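PDB 3N29: carboxynorspermidine decarboxylase from Campylobacter jejuni subsp. jejuni 81116, which probably uses pyridoxal-5'-phosphate to decarboxylate carboxynorspermidine, yielding the polyamine norspermidine. Local coordinates for residues 199-203 / 215-219; 138-142 / 180-184; 57-61 / 240-244. All blocks are in the same frame, centred on the assembly; numbering follows the deposited sequence.

How the contacts relate
From the N terminus, helix 51-68 supplies the first half of contact 3, which waits until the turn at 240-244 and so closes the longest loop of the three. Within that loop contact 2 closes first, joining the end of barrel strand 135-138 and the start of helix 141-147 to the excursion after strand 155-159. Contact 1 follows in series, packing strand 198-200 and the residues after it against helix 209-223. Contacts 1 and 2 have centres about 14 Å apart; contact 3 lies about 21 Å from the centre of contact 1 and about 30 Å from that of contact 2. Together they tie barrel strands, helices 51-68, 141-147 and 209-223 and connecting loops around the cofactor.

Contact 1 of 3, residues 199-203 / 215-219; sequences LHFHA and VLKVF. With PLP (pyridoxal-5'-phosphate), chain C.
Segment 199-203, leaving strand 198-200, runs beside helical residues 215-219, with CA atoms 7.4 Å apart at Ala203 and Val215 and 8.6 Å apart at Phe201 and Phe219. Phe201 carries most of the contact. Its CG sits between backbone N and carbonyl carbon (chi1 67°), and its CB points to the helix. The ring edge meets the face of Phe219 in an edge-to-face pair, tilted at 51°, with centroids 5.0 Å apart; CD2 of Phe201 stands over the centre of that face. Leu216 CD2 meets the edge of the Phe201 ring, near its plane, 3.8 Å from CZ, while Val215 CG1 lies obliquely to the same ring and also touches the Ala203 methyl, CG1 to CB 3.9 Å. Leu199 CD1 approaches Phe219 CZ obliquely at 4.1 Å. Phe258 of helix 248-262 extends this apolar layer beyond Leu216 and Phe219.

This is the strand-to-helix half of the beta-alpha-beta unit 198-200, 209-223, 232-234, on the sixth strand of the (beta/alpha)8 barrel. The CB bonds of His200 and His202 point away from the helix. Pyridoxal-5'-phosphate lies over one face of the His202 ring, its C3 3.5 Å above the plane; His200 CE1 approaches the C2A methyl, and Gly237 N donates a hydrogen bond to His202 ND1. Purely apolar contact thus backs a surface that faces the cofactor ring and hydrogen-bonds.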
loop_
_atom_site.group_PDB
_atom_site.type_symbol
_atom_site.label_atom_id
_atom_site.label_comp_id
_atom_site.label_asym_id
_atom_site.label_seq_id
_atom_site.Cartn_x
_atom_site.Cartn_y
_atom_site.Cartn_z
ATOM N N LEU A 199 -7.893 -20.088 24.668
ATOM C CA LEU A 199 -7.183 -20.458 23.444
ATOM C C LEU A 199 -7.788 -19.777 22.249
ATOM O O LEU A 199 -9.038 -19.525 22.203
ATOM C CB LEU A 199 -7.230 -21.966 23.271
ATOM C CG LEU A 199 -6.486 -22.815 24.304
ATOM C CD1 LEU A 199 -6.817 -24.276 24.045
ATOM C CD2 LEU A 199 -4.899 -22.559 24.331
ATOM N N HIS A 200 -6.928 -19.461 21.287
ATOM C CA HIS A 200 -7.311 -18.693 20.130
ATOM C C HIS A 200 -6.812 -19.388 18.867
ATOM O O HIS A 200 -5.697 -19.878 18.849
ATOM C CB HIS A 200 -6.676 -17.302 20.252
ATOM C CG HIS A 200 -6.914 -16.416 19.080
ATOM N ND1 HIS A 200 -6.136 -16.481 17.943
ATOM C CD2 HIS A 200 -7.769 -15.382 18.895
ATOM C CE1 HIS A 200 -6.559 -15.572 17.074
ATOM N NE2 HIS A 200 -7.530 -14.866 17.632
ATOM N N PHE A 201 -7.639 -19.490 17.841
ATOM C CA PHE A 201 -7.149 -19.761 16.480
ATOM C C PHE A 201 -7.703 -18.762 15.459
ATOM O O PHE A 201 -8.775 -18.180 15.662
ATOM C CB PHE A 201 -7.327 -21.216 16.007
ATOM C CG PHE A 201 -8.751 -21.646 15.809
ATOM C CD1 PHE A 201 -9.413 -21.399 14.602
ATOM C CD2 PHE A 201 -9.428 -22.285 16.845
ATOM C CE1 PHE A 201 -10.763 -21.740 14.444
ATOM C CE2 PHE A 201 -10.766 -22.672 16.727
ATOM C CZ PHE A 201 -11.446 -22.410 15.516
ATOM N N HIS A 202 -6.962 -18.610 14.359
ATOM C CA HIS A 202 -7.446 -17.945 13.171
ATOM C C HIS A 202 -6.878 -18.655 11.969
ATOM O O HIS A 202 -5.664 -18.659 11.723
ATOM C CB HIS A 202 -7.187 -16.409 13.198
ATOM C CG HIS A 202 -7.509 -15.714 11.909
ATOM N ND1 HIS A 202 -8.782 -15.317 11.567
ATOM C CD2 HIS A 202 -6.705 -15.336 10.873
ATOM C CE1 HIS A 202 -8.757 -14.741 10.376
ATOM N NE2 HIS A 202 -7.503 -14.735 9.932
ATOM N N ALA A 203 -7.768 -19.287 11.231
ATOM C CA ALA A 203 -7.416 -20.293 10.267
ATOM C C ALA A 203 -8.199 -20.181 8.958
ATOM O O ALA A 203 -8.087 -21.065 8.115
ATOM C CB ALA A 203 -7.635 -21.690 10.903
ATOM N N VAL A 215 -12.027 -27.188 10.521
ATOM C CA VAL A 215 -10.961 -26.661 11.427
ATOM C C VAL A 215 -11.207 -27.060 12.888
ATOM O O VAL A 215 -10.277 -27.484 13.592
ATOM C CB VAL A 215 -10.707 -25.097 11.321
ATOM C CG1 VAL A 215 -9.655 -24.668 12.353
ATOM C CG2 VAL A 215 -10.177 -24.708 9.913
ATOM N N LEU A 216 -12.467 -27.011 13.330
ATOM C CA LEU A 216 -12.784 -27.379 14.733
ATOM C C LEU A 216 -12.476 -28.812 14.970
ATOM O O LEU A 216 -11.957 -29.187 16.031
ATOM C CB LEU A 216 -14.261 -27.125 15.088
ATOM C CG LEU A 216 -14.525 -25.646 15.356
ATOM C CD1 LEU A 216 -16.053 -25.405 15.457
ATOM C CD2 LEU A 216 -13.862 -25.137 16.605
ATOM N N LYS A 217 -12.799 -29.647 13.993
ATOM C CA LYS A 217 -12.442 -31.056 14.129
ATOM C C LYS A 217 -10.945 -31.257 14.385
ATOM O O LYS A 217 -10.570 -32.065 15.281
ATOM C CB LYS A 217 -12.905 -31.871 12.929
ATOM C CG LYS A 217 -14.438 -31.929 12.790
ATOM C CD LYS A 217 -14.894 -32.977 11.753
ATOM C CE LYS A 217 -16.312 -32.667 11.321
ATOM N NZ LYS A 217 -17.034 -33.706 10.548
ATOM N N VAL A 218 -10.100 -30.541 13.619
ATOM C CA VAL A 218 -8.649 -30.646 13.771
ATOM C C VAL A 218 -8.170 -30.004 15.087
ATOM O O VAL A 218 -7.340 -30.539 15.810
ATOM C CB VAL A 218 -7.911 -30.049 12.555
ATOM C CG1 VAL A 218 -6.366 -30.151 12.769
ATOM C CG2 VAL A 218 -8.345 -30.744 11.294
ATOM N N PHE A 219 -8.735 -28.870 15.422
ATOM C CA PHE A 219 -8.423 -28.217 16.698
ATOM C C PHE A 219 -8.747 -29.089 17.923
ATOM O O PHE A 219 -7.935 -29.168 18.873
ATOM C CB PHE A 219 -9.186 -26.916 16.749
ATOM C CG PHE A 219 -9.018 -26.141 18.037
ATOM C CD1 PHE A 219 -7.795 -25.611 18.396
ATOM C CD2 PHE A 219 -10.115 -25.908 18.864
ATOM C CE1 PHE A 219 -7.650 -24.854 19.599
ATOM C CE2 PHE A 219 -9.996 -25.153 20.052
ATOM C CZ PHE A 219 -8.756 -24.635 20.431
HETATM N N1 PLP C . -8.581 -12.381 13.806
HETATM C C2 PLP C . -7.265 -12.428 13.439
HETATM C C2A PLP C . -6.225 -12.900 14.423
HETATM C C3 PLP C . -6.912 -11.974 12.130
HETATM O O3 PLP C . -5.573 -11.996 11.735
HETATM C C4 PLP C . -7.897 -11.506 11.240
HETATM C C4A PLP C . -7.490 -10.988 9.867
HETATM C C5 PLP C . -9.246 -11.523 11.629
HETATM C C6 PLP C . -9.549 -11.970 12.932
HETATM C C5A PLP C . -10.349 -11.046 10.712
HETATM O O4P PLP C . -10.323 -11.712 9.476
HETATM P P PLP C . -11.421 -11.472 8.370
HETATM O O1P PLP C . -11.456 -9.977 8.115
HETATM O O2P PLP C . -12.778 -11.944 8.946
HETATM O O3P PLP C . -11.096 -12.307 7.215
#

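Contact 2 of 3, residues 138-142 / 180-184; sequences FNSLA and RLGIR
Ile183 packs into the backbone of residues 139-141, and the Asn139 side chain turns to the backbone of 180-182, where the chains come closest: CA atoms of Asn139 and Gly182 are 5.0 Å apart. The tight part is built on Ile183. Its CG1, anti to the carbonyl carbon (chi1 -57°), rests 3.4 Å from Asn139 O, and its CD1 continues over Ser140 CA. Leu141 closes this patch more loosely, its CD2 4.1 Å from Ile183 CD1, the two side chains crossing at about a right angle. On the other flank the Asn139 amide, carried by a CG anti to the backbone N (chi1 -171°), lies alongside Arg180 O and Gly182 N.

The contact belongs to the beta/alpha barrel: residues 138-142 lead from strand 135-138 into helix 141-147, for which Ser140 is the N-cap, its OG bonded to Gln143 N. Residues 180-184 belong to the long excursion between strands 155-159 and 198-200, and Ile183 makes backbone hydrogen bonds to Arg159 and Asn161. Gly182 has phi 81°, a value that favours glycine.

The looser part is bridged by one water in an otherwise buried contact. It donates to Asn139 O, which thus serves both parts, and to Gly182 O, 2.8 Å from each. The dimer interface borders the contact too: Ser140 OG is hydrogen-bonded to Asp287 of the second subunit, and the Arg180 guanidinium to Gly346 and Leu350 carbonyls of that subunit. Leu181 of the same chain as Arg180 lays CD2 over one face of this guanidinium, 4.0 Å above the plane.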
loop_
_atom_site.group_PDB
_atom_site.type_symbol
_atom_site.label_atom_id
_atom_site.label_comp_id
_atom_site.label_asym_id
_atom_site.label_seq_id
_atom_site.Cartn_x
_atom_site.Cartn_y
_atom_site.Cartn_z
ATOM N N PHE A 138 -1.239 -14.315 23.366
ATOM C CA PHE A 138 0.158 -14.413 22.914
ATOM C C PHE A 138 0.365 -15.403 21.767
ATOM O O PHE A 138 -0.344 -16.402 21.612
ATOM C CB PHE A 138 1.066 -14.775 24.084
ATOM C CG PHE A 138 1.045 -13.759 25.233
ATOM C CD1 PHE A 138 1.673 -12.528 25.109
ATOM C CD2 PHE A 138 0.312 -14.053 26.438
ATOM C CE1 PHE A 138 1.640 -11.612 26.151
ATOM C CE2 PHE A 138 0.269 -13.147 27.449
ATOM C CZ PHE A 138 0.959 -11.918 27.319
ATOM N N ASN A 139 1.385 -15.115 20.969
ATOM C CA ASN A 139 1.752 -15.926 19.819
ATOM C C ASN A 139 2.741 -17.096 20.118
ATOM O O ASN A 139 2.854 -18.000 19.344
ATOM C CB ASN A 139 2.352 -15.040 18.704
ATOM C CG ASN A 139 2.552 -15.797 17.435
ATOM O OD1 ASN A 139 3.710 -16.048 17.016
ATOM N ND2 ASN A 139 1.440 -16.236 16.841
ATOM N N SER A 140 3.444 -17.061 21.248
ATOM C CA SER A 140 4.396 -18.063 21.604
ATOM C C SER A 140 4.496 -18.126 23.155
ATOM O O SER A 140 4.160 -17.167 23.842
ATOM C CB SER A 140 5.759 -17.666 21.030
ATOM O OG SER A 140 6.295 -16.535 21.760
ATOM N N LEU A 141 5.087 -19.204 23.656
ATOM C CA LEU A 141 5.291 -19.365 25.106
ATOM C C LEU A 141 6.268 -18.329 25.649
ATOM O O LEU A 141 6.061 -17.802 26.745
ATOM C CB LEU A 141 5.790 -20.774 25.413
ATOM C CG LEU A 141 4.750 -21.862 25.169
ATOM C CD1 LEU A 141 5.352 -23.257 25.529
ATOM C CD2 LEU A 141 3.481 -21.567 25.981
ATOM N N ALA A 142 7.330 -18.040 24.865
ATOM C CA ALA A 142 8.339 -17.031 25.229
ATOM C C ALA A 142 7.680 -15.663 25.450
ATOM O O ALA A 142 7.929 -15.006 26.469
ATOM C CB ALA A 142 9.452 -16.944 24.186
ATOM N N ARG A 180 4.395 -18.851 11.177
ATOM C CA ARG A 180 4.866 -18.266 12.375
ATOM C C ARG A 180 3.756 -17.984 13.313
ATOM O O ARG A 180 4.027 -17.512 14.376
ATOM C CB ARG A 180 5.631 -16.943 12.081
ATOM C CG ARG A 180 4.708 -15.806 11.746
ATOM C CD ARG A 180 5.456 -14.721 10.969
ATOM N NE ARG A 180 4.654 -13.516 10.901
ATOM C CZ ARG A 180 3.604 -13.358 10.109
ATOM N NH1 ARG A 180 3.230 -14.342 9.319
ATOM N NH2 ARG A 180 2.946 -12.220 10.123
ATOM N N LEU A 181 2.493 -18.249 12.940
ATOM C CA LEU A 181 1.344 -17.826 13.765
ATOM C C LEU A 181 0.815 -19.006 14.568
ATOM O O LEU A 181 0.447 -20.068 14.029
ATOM C CB LEU A 181 0.251 -17.227 12.917
ATOM C CG LEU A 181 0.684 -16.079 11.986
ATOM C CD1 LEU A 181 -0.415 -15.712 10.962
ATOM C CD2 LEU A 181 1.080 -14.916 12.811
ATOM N N GLY A 182 0.801 -18.782 15.875
ATOM C CA GLY A 182 0.415 -19.772 16.876
ATOM C C GLY A 182 1.477 -20.776 17.274
ATOM O O GLY A 182 2.498 -20.955 16.615
ATOM N N ILE A 183 1.141 -21.511 18.333
ATOM C CA ILE A 183 1.929 -22.574 18.914
ATOM C C ILE A 183 1.327 -23.945 18.464
ATOM O O ILE A 183 0.069 -24.120 18.485
ATOM C CB ILE A 183 1.816 -22.394 20.487
ATOM C CG1 ILE A 183 2.288 -20.993 20.930
ATOM C CG2 ILE A 183 2.556 -23.459 21.282
ATOM C CD1 ILE A 183 1.780 -20.667 22.351
ATOM N N ARG A 184 2.176 -24.891 18.029
ATOM C CA ARG A 184 1.737 -26.203 17.562
ATOM C C ARG A 184 1.446 -27.048 18.814
ATOM O O ARG A 184 1.974 -26.776 19.911
ATOM C CB ARG A 184 2.761 -26.866 16.645
ATOM C CG ARG A 184 2.923 -26.168 15.329
ATOM C CD ARG A 184 4.002 -26.817 14.454
ATOM N NE ARG A 184 5.309 -26.666 15.079
ATOM C CZ ARG A 184 6.396 -27.371 14.729
ATOM N NH1 ARG A 184 6.356 -28.230 13.722
ATOM N NH2 ARG A 184 7.544 -27.172 15.354
HETATM O O HOH W 1 4.634 -19.655 17.905
#

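Contact 3 of 3, residues 57-61 / 240-244; sequences NCELL and HITKK
Asn57 opens the helical side by laying its CB 3.7 Å from CG2 of Thr242, the two side chains crossing at about a right angle. With CG beside the backbone N (chi1 -67°), the amide crosses Thr242, OD1 coming nearest its CB, and ND2 is hydrogen-bonded to the carbonyls of Val274 and Trp276. Thr242 OG1 bonds likewise to Ala273 O, so both polar ends are held by the chain at 273-276 while their carbon atoms touch each other.

One turn on, Leu60 points its CB to the loop and brings CD2 to 3.5 Å from Ile241 O, a carbon-to-carbonyl contact. The loop here is a type I beta turn from His240 to Lys243, closed by a Lys243 N to His240 O bond of 3.1 Å. It follows barrel strand 232-234 and precedes helix 248-262; the contact thus joins a late strand-helix loop to helix 51-68, which precedes the first barrel strand, 71-75.

Leu61 comes last. Its CD2 fits against Ile241, 3.7 Å from CG2 and 3.8 Å from CD1, and Val274 of helix 272-275 also touches Leu61.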
loop_
_atom_site.group_PDB
_atom_site.type_symbol
_atom_site.label_atom_id
_atom_site.label_comp_id
_atom_site.label_asym_id
_atom_site.label_seq_id
_atom_site.Cartn_x
_atom_site.Cartn_y
_atom_site.Cartn_z
ATOM N N ASN A 57 -25.813 -6.178 7.988
ATOM C CA ASN A 57 -24.752 -7.099 8.406
ATOM C C ASN A 57 -24.619 -7.282 9.925
ATOM O O ASN A 57 -24.477 -8.386 10.406
ATOM C CB ASN A 57 -23.346 -6.628 7.876
ATOM C CG ASN A 57 -23.215 -6.699 6.357
ATOM O OD1 ASN A 57 -24.102 -7.116 5.669
ATOM N ND2 ASN A 57 -22.064 -6.269 5.843
ATOM N N CYS A 58 -24.647 -6.204 10.665
ATOM C CA CYS A 58 -24.531 -6.253 12.072
ATOM C C CYS A 58 -25.725 -6.920 12.759
ATOM O O CYS A 58 -25.504 -7.657 13.740
ATOM C CB CYS A 58 -24.301 -4.890 12.643
ATOM S SG CYS A 58 -22.582 -4.227 12.209
ATOM N N GLU A 59 -26.914 -6.691 12.248
ATOM C CA GLU A 59 -28.131 -7.381 12.752
ATOM C C GLU A 59 -27.905 -8.879 12.722
ATOM O O GLU A 59 -28.139 -9.584 13.710
ATOM C CB GLU A 59 -29.360 -7.083 11.890
ATOM C CG GLU A 59 -29.987 -5.761 12.157
ATOM C CD GLU A 59 -31.101 -5.355 11.124
ATOM O OE1 GLU A 59 -31.556 -6.182 10.312
ATOM O OE2 GLU A 59 -31.526 -4.181 11.146
ATOM N N LEU A 60 -27.414 -9.355 11.562
ATOM C CA LEU A 60 -27.151 -10.751 11.327
ATOM C C LEU A 60 -26.092 -11.317 12.256
ATOM O O LEU A 60 -26.289 -12.403 12.817
ATOM C CB LEU A 60 -26.851 -11.026 9.821
ATOM C CG LEU A 60 -26.595 -12.464 9.384
ATOM C CD1 LEU A 60 -27.877 -13.397 9.701
ATOM C CD2 LEU A 60 -26.234 -12.548 7.877
ATOM N N LEU A 61 -24.979 -10.606 12.435
ATOM C CA LEU A 61 -23.913 -11.013 13.357
ATOM C C LEU A 61 -24.415 -10.988 14.809
ATOM O O LEU A 61 -24.059 -11.852 15.613
ATOM C CB LEU A 61 -22.678 -10.080 13.232
ATOM C CG LEU A 61 -22.045 -10.100 11.802
ATOM C CD1 LEU A 61 -21.051 -8.975 11.668
ATOM C CD2 LEU A 61 -21.390 -11.424 11.604
ATOM N N HIS A 240 -17.406 -15.886 6.523
ATOM C CA HIS A 240 -18.008 -14.970 5.547
ATOM C C HIS A 240 -19.509 -14.975 5.849
ATOM O O HIS A 240 -20.340 -15.273 4.979
ATOM C CB HIS A 240 -17.769 -15.582 4.147
ATOM C CG HIS A 240 -17.511 -14.589 3.066
ATOM N ND1 HIS A 240 -17.539 -13.231 3.267
ATOM C CD2 HIS A 240 -17.131 -14.766 1.771
ATOM C CE1 HIS A 240 -17.234 -12.610 2.144
ATOM N NE2 HIS A 240 -16.974 -13.512 1.220
ATOM N N ILE A 241 -19.834 -14.627 7.071
ATOM C CA ILE A 241 -21.166 -14.784 7.631
ATOM C C ILE A 241 -22.231 -14.000 6.892
ATOM O O ILE A 241 -23.416 -14.419 6.817
ATOM C CB ILE A 241 -21.143 -14.376 9.127
ATOM C CG1 ILE A 241 -20.283 -15.361 9.925
ATOM C CG2 ILE A 241 -22.604 -14.390 9.744
ATOM C CD1 ILE A 241 -19.924 -14.907 11.330
ATOM N N THR A 242 -21.846 -12.856 6.357
ATOM C CA THR A 242 -22.805 -11.964 5.754
ATOM C C THR A 242 -22.845 -12.095 4.213
ATOM O O THR A 242 -23.607 -11.402 3.553
ATOM C CB THR A 242 -22.501 -10.509 6.109
ATOM O OG1 THR A 242 -21.161 -10.190 5.696
ATOM C CG2 THR A 242 -22.664 -10.296 7.592
ATOM N N LYS A 243 -22.104 -13.025 3.662
ATOM C CA LYS A 243 -22.198 -13.304 2.236
ATOM C C LYS A 243 -23.427 -14.157 1.974
ATOM O O LYS A 243 -23.791 -15.062 2.762
ATOM C CB LYS A 243 -20.973 -14.038 1.727
ATOM C CG LYS A 243 -20.998 -14.348 0.203
ATOM C CD LYS A 243 -19.610 -14.523 -0.364
ATOM C CE LYS A 243 -19.591 -15.308 -1.730
ATOM N NZ LYS A 243 -20.621 -14.775 -2.670
ATOM N N LYS A 244 -24.079 -13.859 0.873
ATOM C CA LYS A 244 -25.306 -14.563 0.530
ATOM C C LYS A 244 -24.966 -16.041 0.378
ATOM O O LYS A 244 -23.949 -16.402 -0.209
ATOM C CB LYS A 244 -25.955 -13.943 -0.743
ATOM C CG LYS A 244 -25.098 -13.982 -2.010
ATOM C CD LYS A 244 -25.863 -13.437 -3.301
ATOM C CE LYS A 244 -24.907 -13.219 -4.550
ATOM N NZ LYS A 244 -23.753 -12.293 -4.266
#